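Local structure of Endonuclease/exonuclease/phosphatase (Beutenbergia cavernae DSM 12333, 4RUW) at residues Arg79-Ala82 / Val83-Glu87; Leu313-Arg316 / Phe317-Asp320. The protein is of unknown function but belongs to the endonuclease/exonuclease/phosphatase family, joining a DNase I-like domain to an Ig-like domain and holding a bound zinc ion. All blocks are in the same frame, centred on the assembly; numbering follows the deposited sequence.

Interaction 1 comes first along the chain, within helix 77-87, the crossover between the neighbouring parallel strands 55-62 and 91-98. Interaction 2 follows much later, in the loop from strand 304-311 to strand 324-330. All four strands belong to the same six-stranded mixed sheet of the DNase I-like domain, so residues far apart in sequence end up with centres about 10 Å apart. They meet directly: R79 NE forms a salt bridge with D315 OD2 at 2.9 Å, and V83 CG2 packs against D315 CB. The late loop is thereby fastened to an early helix through R79 and V83.

Interaction 1: residues Arg79-Ala82 / Val83-Glu87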
loop_
_atom_site.group_PDB
_atom_site.type_symbol
_atom_site.label_atom_id
_atom_site.label_comp_id
_atom_site.label_asym_id
_atom_site.label_seq_id
_atom_site.Cartn_x
_atom_site.Cartn_y
_atom_site.Cartn_z
ATOM N N ARG A 79 -2.087 -17.742 -16.833
ATOM C CA ARG A 79 -3.286 -17.117 -16.348
ATOM C C ARG A 79 -2.939 -15.794 -15.620
ATOM O O ARG A 79 -3.570 -14.813 -15.798
ATOM C CB ARG A 79 -3.978 -18.113 -15.450
ATOM C CG ARG A 79 -5.412 -17.906 -15.324
ATOM C CD ARG A 79 -6.069 -19.078 -14.650
ATOM N NE ARG A 79 -7.359 -18.644 -14.209
ATOM C CZ ARG A 79 -8.152 -19.327 -13.427
ATOM N NH1 ARG A 79 -7.805 -20.503 -12.971
ATOM N NH2 ARG A 79 -9.292 -18.838 -13.090
ATOM N N ILE A 80 -1.877 -15.806 -14.832
ATOM C CA ILE A 80 -1.365 -14.609 -14.179
ATOM C C ILE A 80 -0.909 -13.589 -15.230
ATOM O O ILE A 80 -1.261 -12.406 -15.171
ATOM C CB ILE A 80 -0.187 -14.972 -13.236
ATOM C CG1 ILE A 80 -0.643 -15.922 -12.113
ATOM C CG2 ILE A 80 0.490 -13.715 -12.682
ATOM C CD1 ILE A 80 -1.785 -15.409 -11.267
ATOM N N ALA A 81 -0.120 -14.045 -16.194
ATOM C CA ALA A 81 0.402 -13.156 -17.217
ATOM C C ALA A 81 -0.704 -12.506 -18.038
ATOM O O ALA A 81 -0.598 -11.349 -18.416
ATOM C CB ALA A 81 1.366 -13.900 -18.115
ATOM N N ALA A 82 -1.764 -13.256 -18.325
ATOM C CA ALA A 82 -2.856 -12.718 -19.136
ATOM C C ALA A 82 -3.554 -11.559 -18.421
ATOM O O ALA A 82 -3.964 -10.590 -19.053
ATOM C CB ALA A 82 -3.853 -13.810 -19.506
ATOM N N VAL A 83 -3.678 -11.651 -17.100
ATOM C CA VAL A 83 -4.269 -10.561 -16.330
ATOM C C VAL A 83 -3.362 -9.328 -16.363
ATOM O O VAL A 83 -3.824 -8.212 -16.616
ATOM C CB VAL A 83 -4.554 -10.977 -14.876
ATOM C CG1 VAL A 83 -4.892 -9.759 -14.023
ATOM C CG2 VAL A 83 -5.684 -12.000 -14.829
ATOM N N ILE A 84 -2.068 -9.526 -16.116
ATOM C CA ILE A 84 -1.120 -8.421 -16.197
ATOM C C ILE A 84 -1.158 -7.762 -17.581
ATOM O O ILE A 84 -1.214 -6.544 -17.688
ATOM C CB ILE A 84 0.307 -8.870 -15.827
ATOM C CG1 ILE A 84 0.345 -9.378 -14.379
ATOM C CG2 ILE A 84 1.301 -7.739 -16.057
ATOM C CD1 ILE A 84 1.623 -10.110 -14.000
ATOM N N ARG A 85 -1.152 -8.576 -18.634
ATOM C CA ARG A 85 -1.194 -8.073 -20.002
ATOM C C ARG A 85 -2.430 -7.210 -20.243
ATOM O O ARG A 85 -2.345 -6.145 -20.854
ATOM C CB ARG A 85 -1.188 -9.268 -20.963
ATOM C CG ARG A 85 -1.067 -8.943 -22.433
ATOM C CD ARG A 85 -1.011 -10.241 -23.270
ATOM N NE ARG A 85 0.102 -11.109 -22.873
ATOM C CZ ARG A 85 -0.029 -12.323 -22.340
ATOM N NH1 ARG A 85 -1.231 -12.854 -22.152
ATOM N NH2 ARG A 85 1.051 -13.015 -21.996
ATOM N N ALA A 86 -3.576 -7.666 -19.753
ATOM C CA ALA A 86 -4.831 -6.950 -19.948
ATOM C C ALA A 86 -4.850 -5.626 -19.190
ATOM O O ALA A 86 -5.372 -4.634 -19.685
ATOM C CB ALA A 86 -6.002 -7.815 -19.525
ATOM N N GLU A 87 -4.276 -5.613 -17.990
ATOM C CA GLU A 87 -4.256 -4.406 -17.169
ATOM C C GLU A 87 -3.192 -3.414 -17.652
ATOM O O GLU A 87 -3.294 -2.210 -17.419
ATOM C CB GLU A 87 -4.031 -4.762 -15.700
ATOM C CG GLU A 87 -5.139 -5.620 -15.081
ATOM C CD GLU A 87 -6.451 -4.874 -14.874
ATOM O OE1 GLU A 87 -6.525 -3.656 -15.168
ATOM O OE2 GLU A 87 -7.412 -5.516 -14.388
#
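The guanidinium of R85 lies back over the preceding helical turn, with the carbonyl oxygen A81 O over the centre of one face, 4.0 Å above its plane. R85 NH1 approaches A82 CA obliquely at 3.4 Å, and R85 NH2 comes within 4.0 Å of A81 CB. The fold in the arm explains this: CG runs away from the backbone N (chi1 -173°), and a bend at chi3, -58°, turns the group toward the start of the helix. Its charged end is held from elsewhere, by a salt bridge from NE to D121 and a hydrogen bond from NH2 to L117 O, which together would limit its rotation.

Underneath runs the regular alpha-helical backbone. R85 N donates to A81 O at 2.8 Å, so the oxygen that lies over the guanidinium face is bonded by a backbone N-H. I84 N reaches I80 O at 3.1 Å, nearly straight at 173° and in the carbonyl plane, whereas the bond from A86 N to A82 O, 3.0 Å long, arrives tilted from its plane. V83 N makes only weak bonds, to R79 O and I80 O.

On the buried side, I80 and I84 are one turn apart and their side chains cross at a slant. I84 CG1 passes I80 O at 3.5 Å, carrying I84 CD1 to 4.0 Å from I80 CG2.

This is the amphipathic helix of a beta-alpha-beta crossover. I80 and V83 rest on W61 of strand 55-62, with V83 also reaching M59, while A81 and I84 pack on L118 of helix 110-118 and I80 on its L114. The helix therefore rests on the sheet and touches helix 110-118 along its buried side, with A82 and A86 turned to solvent.

Interaction 2: residues Leu313-Arg316 / Phe317-Asp320; sequences LVDR and FASD
R316 lies alongside the ring of F317, the two side chains pointing the same way. R316 CB sits 3.3 Å from F317 N. R316 CG, placed between the backbone N and the carbonyl carbon (chi1 75°), comes over the middle of the ring in a CH-pi contact, 3.7 Å from the F317 centroid and 11° off the ring normal. R316 CD carries on across the same face, 4.0 Å from both F317 CE2 and F317 CZ. A bend at the third torsion then swings the guanidinium away, its plane 35° from that of the ring, and L313 CD2 covers one of its faces. It is thus the aliphatic part of the arginine, not its guanidinium, that covers the ring.

The backbone beneath is tied by A318 N, which donates to D315 O at 3.0 Å from above the carbonyl plane. A water reinforces the bend: it donates to D315 OD1 at 2.7 Å and accepts from F317 N at 3.0 Å. The other carboxylate oxygen, OD2, faces A318 CB and is held by the salt bridge to R79.

With R316 and F317 at its corners, D315-A318 is a type I beta turn. It leads into S319, D320 and H321, the Ser-Asp-His sequence familiar from DNase I-like domains; there S319 OG bonds to H321 N and to N62 O, joining the loop to the end of strand 55-62.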
loop_
_atom_site.group_PDB
_atom_site.type_symbol
_atom_site.label_atom_id
_atom_site.label_comp_id
_atom_site.label_asym_id
_atom_site.label_seq_id
_atom_site.Cartn_x
_atom_site.Cartn_y
_atom_site.Cartn_z
ATOM N N LEU A 313 -10.615 -7.684 -12.095
ATOM C CA LEU A 313 -11.639 -8.714 -12.206
ATOM C C LEU A 313 -11.615 -9.359 -13.599
ATOM O O LEU A 313 -12.576 -10.009 -14.009
ATOM C CB LEU A 313 -13.024 -8.145 -11.883
ATOM C CG LEU A 313 -13.165 -7.526 -10.486
ATOM C CD1 LEU A 313 -14.542 -6.902 -10.319
ATOM C CD2 LEU A 313 -12.929 -8.556 -9.398
ATOM N N VAL A 314 -10.504 -9.190 -14.309
ATOM C CA VAL A 314 -10.295 -9.860 -15.596
ATOM C C VAL A 314 -10.428 -11.385 -15.449
ATOM O O VAL A 314 -11.069 -12.054 -16.265
ATOM C CB VAL A 314 -8.904 -9.484 -16.188
ATOM C CG1 VAL A 314 -8.640 -10.230 -17.482
ATOM C CG2 VAL A 314 -8.811 -7.982 -16.415
ATOM N N ASP A 315 -9.824 -11.926 -14.400
ATOM C CA ASP A 315 -9.861 -13.361 -14.127
ATOM C C ASP A 315 -9.691 -13.489 -12.626
ATOM O O ASP A 315 -8.612 -13.827 -12.129
ATOM C CB ASP A 315 -8.708 -14.059 -14.850
ATOM C CG ASP A 315 -8.871 -15.566 -14.928
ATOM O OD1 ASP A 315 -9.856 -16.121 -14.395
ATOM O OD2 ASP A 315 -7.995 -16.195 -15.551
ATOM N N ARG A 316 -10.753 -13.166 -11.894
ATOM C CA ARG A 316 -10.640 -12.987 -10.454
ATOM C C ARG A 316 -10.174 -14.241 -9.713
ATOM O O ARG A 316 -9.533 -14.136 -8.670
ATOM C CB ARG A 316 -11.946 -12.454 -9.859
ATOM C CG ARG A 316 -13.052 -13.483 -9.746
ATOM C CD ARG A 316 -14.389 -12.825 -9.423
ATOM N NE ARG A 316 -14.845 -12.007 -10.544
ATOM C CZ ARG A 316 -15.856 -11.148 -10.485
ATOM N NH1 ARG A 316 -16.514 -10.971 -9.347
ATOM N NH2 ARG A 316 -16.201 -10.454 -11.560
ATOM N N PHE A 317 -10.470 -15.421 -10.254
ATOM C CA PHE A 317 -10.108 -16.658 -9.568
ATOM C C PHE A 317 -8.718 -17.175 -9.916
ATOM O O PHE A 317 -8.361 -18.286 -9.545
ATOM C CB PHE A 317 -11.191 -17.727 -9.745
ATOM C CG PHE A 317 -12.505 -17.327 -9.140
ATOM C CD1 PHE A 317 -12.599 -17.100 -7.775
ATOM C CD2 PHE A 317 -13.634 -17.151 -9.921
ATOM C CE1 PHE A 317 -13.790 -16.713 -7.201
ATOM C CE2 PHE A 317 -14.832 -16.764 -9.348
ATOM C CZ PHE A 317 -14.905 -16.540 -7.988
ATOM N N ALA A 318 -7.923 -16.348 -10.592
ATOM C CA ALA A 318 -6.556 -16.727 -10.932
ATOM C C ALA A 318 -5.639 -16.802 -9.702
ATOM O O ALA A 318 -4.615 -17.491 -9.732
ATOM C CB ALA A 318 -5.981 -15.770 -11.953
ATOM N N SER A 319 -6.007 -16.085 -8.639
ATOM C CA SER A 319 -5.249 -16.095 -7.388
ATOM C C SER A 319 -6.213 -15.935 -6.222
ATOM O O SER A 319 -7.360 -15.535 -6.416
ATOM C CB SER A 319 -4.225 -14.955 -7.361
ATOM O OG SER A 319 -3.624 -14.868 -6.076
ATOM N N ASP A 320 -5.762 -16.247 -5.011
ATOM C CA ASP A 320 -6.594 -15.999 -3.839
ATOM C C ASP A 320 -6.556 -14.541 -3.357
ATOM O O ASP A 320 -7.269 -14.185 -2.416
ATOM C CB ASP A 320 -6.313 -17.003 -2.705
ATOM C CG ASP A 320 -4.920 -16.881 -2.121
ATOM O OD1 ASP A 320 -4.070 -16.151 -2.668
ATOM O OD2 ASP A 320 -4.677 -17.546 -1.098
HETATM O O HOH W 1 -11.968 -16.053 -12.759
#